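Local structure of peptidase (Yersinia bercovieri, 5NYW) at residues Q147-V161 with C174-S188. The protein is of unknown function but belongs to the Ntn-hydrolase superfamily as an ancestral proteasome-type beta-subunit, and is probably a peptidase. Residues are numbered along the deposited sequence; the frame is centred on the assembly and turned at random.
Sequences QIGESKYGKPIIDRV and CALISMDSTLRSNLS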
loop_
_atom_site.group_PDB
_atom_site.type_symbol
_atom_site.label_atom_id
_atom_site.label_comp_id
_atom_site.label_asym_id
_atom_site.label_seq_id
_atom_site.Cartn_x
_atom_site.Cartn_y
_atom_site.Cartn_z
ATOM N N GLN L 147 -4.376 -31.685 25.321
ATOM C CA GLN L 147 -3.236 -31.401 26.183
ATOM C C GLN L 147 -2.555 -30.101 25.738
ATOM O O GLN L 147 -2.440 -29.836 24.542
ATOM C CB GLN L 147 -2.219 -32.542 26.149
ATOM C CG GLN L 147 -2.767 -33.944 26.313
ATOM C CD GLN L 147 -1.667 -34.980 26.081
ATOM O OE1 GLN L 147 -1.349 -35.297 24.936
ATOM N NE2 GLN L 147 -1.097 -35.520 27.158
ATOM N N ILE L 148 -2.063 -29.316 26.694
ATOM C CA ILE L 148 -1.188 -28.180 26.385
ATOM C C ILE L 148 0.077 -28.259 27.268
ATOM O O ILE L 148 0.076 -28.931 28.309
ATOM C CB ILE L 148 -1.920 -26.816 26.576
ATOM C CG1 ILE L 148 -2.472 -26.656 27.998
ATOM C CG2 ILE L 148 -3.062 -26.685 25.556
ATOM C CD1 ILE L 148 -3.216 -25.310 28.241
ATOM N N GLY L 149 1.155 -27.593 26.849
ATOM C CA GLY L 149 2.422 -27.671 27.556
ATOM C C GLY L 149 3.213 -28.920 27.193
ATOM O O GLY L 149 3.118 -29.417 26.066
ATOM N N GLU L 150 3.983 -29.434 28.151
ATOM C CA GLU L 150 4.799 -30.628 27.921
ATOM C C GLU L 150 3.940 -31.879 27.977
ATOM O O GLU L 150 3.766 -32.472 29.038
ATOM C CB GLU L 150 5.922 -30.729 28.948
ATOM C CG GLU L 150 7.131 -29.839 28.669
ATOM C CD GLU L 150 7.874 -30.167 27.367
ATOM O OE1 GLU L 150 7.853 -31.326 26.912
ATOM O OE2 GLU L 150 8.500 -29.249 26.802
ATOM N N SER L 151 3.427 -32.292 26.825
ATOM C CA SER L 151 2.299 -33.215 26.777
ATOM C C SER L 151 2.585 -34.595 26.238
ATOM O O SER L 151 1.752 -35.486 26.372
ATOM C CB SER L 151 1.214 -32.635 25.896
ATOM O OG SER L 151 1.731 -32.543 24.578
ATOM N N LYS L 152 3.704 -34.748 25.541
ATOM C CA LYS L 152 3.956 -35.993 24.814
ATOM C C LYS L 152 4.249 -37.174 25.736
ATOM O O LYS L 152 3.829 -38.298 25.455
ATOM C CB LYS L 152 5.100 -35.805 23.809
ATOM C CG LYS L 152 4.754 -34.874 22.651
ATOM C CD LYS L 152 5.957 -34.671 21.737
ATOM C CE LYS L 152 5.620 -33.806 20.519
ATOM N NZ LYS L 152 6.791 -33.499 19.649
ATOM N N TYR L 153 4.914 -36.909 26.855
ATOM C CA TYR L 153 5.265 -37.963 27.806
ATOM C C TYR L 153 4.008 -38.637 28.348
ATOM O O TYR L 153 3.993 -39.832 28.626
ATOM C CB TYR L 153 6.093 -37.380 28.954
ATOM C CG TYR L 153 7.329 -36.621 28.512
ATOM C CD1 TYR L 153 8.514 -37.297 28.219
ATOM C CD2 TYR L 153 7.310 -35.232 28.372
ATOM C CE1 TYR L 153 9.648 -36.614 27.816
ATOM C CE2 TYR L 153 8.442 -34.538 27.971
ATOM C CZ TYR L 153 9.607 -35.237 27.701
ATOM O OH TYR L 153 10.727 -34.561 27.299
ATOM N N GLY L 154 2.951 -37.848 28.491
ATOM C CA GLY L 154 1.749 -38.303 29.143
ATOM C C GLY L 154 0.651 -38.718 28.196
ATOM O O GLY L 154 -0.437 -39.034 28.629
ATOM N N LYS L 155 0.910 -38.663 26.901
ATOM C CA LYS L 155 -0.104 -39.039 25.924
ATOM C C LYS L 155 -0.326 -40.563 25.837
ATOM O O LYS L 155 -1.481 -40.998 25.745
ATOM C CB LYS L 155 0.253 -38.474 24.532
ATOM C CG LYS L 155 -0.815 -38.662 23.434
ATOM C CD LYS L 155 -0.359 -38.046 22.092
ATOM C CE LYS L 155 -1.338 -38.277 20.945
ATOM N NZ LYS L 155 -2.652 -37.638 21.213
ATOM N N PRO L 156 0.764 -41.376 25.852
ATOM C CA PRO L 156 0.577 -42.817 25.628
ATOM C C PRO L 156 -0.417 -43.495 26.566
ATOM O O PRO L 156 -1.106 -44.414 26.127
ATOM C CB PRO L 156 1.978 -43.384 25.827
ATOM C CG PRO L 156 2.881 -42.285 25.395
ATOM C CD PRO L 156 2.203 -41.032 25.883
ATOM N N ILE L 157 -0.439 -43.107 27.834
ATOM C CA ILE L 157 -1.370 -43.711 28.756
ATOM C C ILE L 157 -2.804 -43.254 28.453
ATOM O O ILE L 157 -3.751 -44.037 28.589
ATOM C CB ILE L 157 -1.003 -43.407 30.207
ATOM C CG1 ILE L 157 -1.905 -44.202 31.142
ATOM C CG2 ILE L 157 -1.088 -41.919 30.480
ATOM C CD1 ILE L 157 -1.871 -45.706 30.877
ATOM N N ILE L 158 -2.967 -42.005 28.024
ATOM C CA ILE L 158 -4.303 -41.488 27.715
ATOM C C ILE L 158 -4.876 -42.220 26.513
ATOM O O ILE L 158 -6.020 -42.636 26.522
ATOM C CB ILE L 158 -4.292 -39.972 27.442
ATOM C CG1 ILE L 158 -3.877 -39.215 28.694
ATOM C CG2 ILE L 158 -5.669 -39.479 27.063
ATOM C CD1 ILE L 158 -3.693 -37.763 28.452
ATOM N N ASP L 159 -4.060 -42.412 25.489
ATOM C CA ASP L 159 -4.497 -43.144 24.311
ATOM C C ASP L 159 -4.831 -44.594 24.634
ATOM O O ASP L 159 -5.637 -45.212 23.943
ATOM C CB ASP L 159 -3.434 -43.077 23.220
ATOM C CG ASP L 159 -3.364 -41.711 22.548
ATOM O OD1 ASP L 159 -4.396 -40.999 22.540
ATOM O OD2 ASP L 159 -2.268 -41.347 22.056
ATOM N N ARG L 160 -4.211 -45.160 25.668
ATOM C CA ARG L 160 -4.429 -46.583 25.963
ATOM C C ARG L 160 -5.722 -46.877 26.714
ATOM O O ARG L 160 -6.370 -47.893 26.448
ATOM C CB ARG L 160 -3.275 -47.143 26.794
ATOM C CG ARG L 160 -2.008 -47.434 26.028
ATOM C CD ARG L 160 -0.966 -48.054 26.953
ATOM N NE ARG L 160 0.318 -48.246 26.289
ATOM C CZ ARG L 160 0.620 -49.302 25.535
ATOM N NH1 ARG L 160 -0.274 -50.269 25.361
ATOM N NH2 ARG L 160 1.818 -49.389 24.960
ATOM N N VAL L 161 -6.112 -45.981 27.622
ATOM C CA VAL L 161 -7.198 -46.291 28.539
ATOM C C VAL L 161 -8.398 -45.334 28.494
ATOM O O VAL L 161 -9.493 -45.711 28.902
ATOM C CB VAL L 161 -6.679 -46.357 29.994
ATOM C CG1 VAL L 161 -5.457 -47.238 30.086
ATOM C CG2 VAL L 161 -6.349 -44.988 30.504
ATOM N N CYS L 174 -6.467 -41.691 35.243
ATOM C CA CYS L 174 -5.676 -41.642 34.031
ATOM C C CYS L 174 -4.857 -40.344 33.964
ATOM O O CYS L 174 -3.664 -40.385 33.673
ATOM C CB CYS L 174 -6.594 -41.782 32.821
ATOM S SG CYS L 174 -5.783 -41.611 31.239
ATOM N N ALA L 175 -5.483 -39.207 34.278
ATOM C CA ALA L 175 -4.784 -37.921 34.307
ATOM C C ALA L 175 -3.612 -37.930 35.302
ATOM O O ALA L 175 -2.537 -37.421 34.980
ATOM C CB ALA L 175 -5.755 -36.777 34.645
ATOM N N LEU L 176 -3.815 -38.514 36.490
ATOM C CA LEU L 176 -2.768 -38.566 37.523
ATOM C C LEU L 176 -1.540 -39.394 37.098
ATOM O O LEU L 176 -0.397 -39.017 37.389
ATOM C CB LEU L 176 -3.318 -39.144 38.838
ATOM C CG LEU L 176 -4.354 -38.254 39.518
ATOM C CD1 LEU L 176 -4.927 -38.911 40.761
ATOM C CD2 LEU L 176 -3.758 -36.897 39.837
ATOM N N ILE L 177 -1.780 -40.515 36.419
ATOM C CA ILE L 177 -0.690 -41.326 35.894
ATOM C C ILE L 177 0.038 -40.580 34.768
ATOM O O ILE L 177 1.271 -40.596 34.696
ATOM C CB ILE L 177 -1.202 -42.703 35.403
ATOM C CG1 ILE L 177 -1.795 -43.489 36.576
ATOM C CG2 ILE L 177 -0.079 -43.503 34.730
ATOM C CD1 ILE L 177 -2.604 -44.687 36.150
ATOM N N SER L 178 -0.737 -39.906 33.915
ATOM C CA SER L 178 -0.206 -39.065 32.841
ATOM C C SER L 178 0.756 -38.034 33.439
ATOM O O SER L 178 1.837 -37.803 32.915
ATOM C CB SER L 178 -1.361 -38.380 32.096
ATOM O OG SER L 178 -0.926 -37.634 30.968
ATOM N N MET L 179 0.355 -37.440 34.560
ATOM C CA MET L 179 1.202 -36.532 35.325
ATOM C C MET L 179 2.442 -37.219 35.872
ATOM O O MET L 179 3.541 -36.647 35.854
ATOM C CB MET L 179 0.420 -35.953 36.495
ATOM C CG MET L 179 -0.500 -34.838 36.129
ATOM S SD MET L 179 0.446 -33.370 35.733
ATOM C CE MET L 179 -0.890 -32.400 35.048
ATOM N N ASP L 180 2.242 -38.427 36.406
ATOM C CA ASP L 180 3.320 -39.216 36.990
ATOM C C ASP L 180 4.426 -39.452 35.973
ATOM O O ASP L 180 5.598 -39.167 36.242
ATOM C CB ASP L 180 2.767 -40.543 37.525
ATOM C CG ASP L 180 3.872 -41.539 37.930
ATOM O OD1 ASP L 180 4.788 -41.163 38.696
ATOM O OD2 ASP L 180 3.795 -42.722 37.505
ATOM N N SER L 181 4.048 -39.939 34.797
ATOM C CA SER L 181 5.016 -40.206 33.742
ATOM C C SER L 181 5.721 -38.927 33.255
ATOM O O SER L 181 6.893 -38.970 32.878
ATOM C CB SER L 181 4.328 -40.916 32.592
ATOM O OG SER L 181 3.857 -42.169 33.039
ATOM N N THR L 182 4.991 -37.806 33.250
ATOM C CA THR L 182 5.506 -36.499 32.835
ATOM C C THR L 182 6.494 -35.905 33.878
ATOM O O THR L 182 7.573 -35.414 33.516
ATOM C CB THR L 182 4.331 -35.522 32.572
ATOM O OG1 THR L 182 3.434 -36.098 31.600
ATOM C CG2 THR L 182 4.834 -34.210 32.035
ATOM N N LEU L 183 6.119 -35.936 35.160
ATOM C CA LEU L 183 7.010 -35.539 36.264
ATOM C C LEU L 183 8.328 -36.319 36.243
ATOM O O LEU L 183 9.394 -35.758 36.507
ATOM C CB LEU L 183 6.319 -35.752 37.614
ATOM C CG LEU L 183 5.152 -34.808 37.903
ATOM C CD1 LEU L 183 4.222 -35.361 38.944
ATOM C CD2 LEU L 183 5.714 -33.503 38.389
ATOM N N ARG L 184 8.245 -37.615 35.946
ATOM C CA ARG L 184 9.429 -38.499 35.919
ATOM C C ARG L 184 10.384 -38.277 34.752
ATOM O O ARG L 184 11.542 -38.687 34.824
ATOM C CB ARG L 184 9.027 -39.980 35.852
ATOM C CG ARG L 184 8.358 -40.582 37.052
ATOM C CD ARG L 184 7.899 -41.979 36.655
ATOM N NE ARG L 184 7.323 -42.743 37.752
ATOM C CZ ARG L 184 8.025 -43.556 38.528
ATOM N NH1 ARG L 184 9.330 -43.685 38.333
ATOM N NH2 ARG L 184 7.425 -44.238 39.496
ATOM N N SER L 185 9.892 -37.696 33.662
ATOM C CA SER L 185 10.663 -37.676 32.421
ATOM C C SER L 185 11.141 -36.299 32.012
ATOM O O SER L 185 12.039 -36.185 31.179
ATOM C CB SER L 185 9.831 -38.276 31.292
ATOM O OG SER L 185 9.646 -39.659 31.516
ATOM N N ASN L 186 10.533 -35.268 32.601
ATOM C CA ASN L 186 10.807 -33.865 32.279
ATOM C C ASN L 186 10.698 -32.940 33.493
ATOM O O ASN L 186 9.627 -32.771 34.071
ATOM C CB ASN L 186 9.832 -33.405 31.194
ATOM C CG ASN L 186 10.203 -32.075 30.595
ATOM O OD1 ASN L 186 10.088 -31.038 31.247
ATOM N ND2 ASN L 186 10.650 -32.092 29.338
ATOM N N LEU L 187 11.786 -32.271 33.822
ATOM C CA LEU L 187 11.852 -31.510 35.057
ATOM C C LEU L 187 11.172 -30.137 34.967
ATOM O O LEU L 187 11.106 -29.408 35.962
ATOM C CB LEU L 187 13.314 -31.336 35.457
ATOM C CG LEU L 187 14.033 -32.630 35.884
ATOM C CD1 LEU L 187 15.542 -32.420 36.047
ATOM C CD2 LEU L 187 13.419 -33.219 37.145
ATOM N N SER L 188 10.644 -29.790 33.791
ATOM C CA SER L 188 9.940 -28.519 33.638
ATOM C C SER L 188 8.495 -28.636 34.131
ATOM O O SER L 188 7.781 -27.633 34.252
ATOM C CB SER L 188 9.970 -28.043 32.186
ATOM O OG SER L 188 9.174 -28.883 31.378
#
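The turn at Tyr153-Gly154 and one side of helix 155-161 pack antiparallel along helix 174-185, a buried helix-helix contact on the layer flanking the sheet that holds strand 145-149. The axes run at 154° and come within 8.7 Å. The two backbones come closest at the turn from Lys152 to Lys155, where Gly154 CA lies 3.3 Å from Ser178 OG. With OG anti to its own N (chi1 -175°), Ser178 donates to Gly154 O (2.8 Å) from the flank of the carbonyl, and also bonds Tyr2 OH of the sheet. Thr182 turns its hydroxyl back to Ser178 O. Further out, the Tyr153 ring reaches Ser185 and Asn186 obliquely: CD1 is 3.5 Å from Ser185 CB, and OH receives a nearly straight bond from Asn186 ND2 (3.2 Å), in the amide plane of Asn186. Asn186 OD1 in turn accepts from Ser188 N, an Asx turn. At the other end, Val161 CG2 and Ile158 CG1 touch Cys174 SG, while Ile157 CG2 rests on Ser178 CA and its side chain crosses that of Ile177 at about a right angle. Trp225 of helix 216-234 contacts Ile157 and Ile177. Lys152 of a second subunit packs on Tyr153. Such a helix pair against a sheet is typical of the proteasome-type Ntn-hydrolase alpha-beta-beta-alpha sandwich.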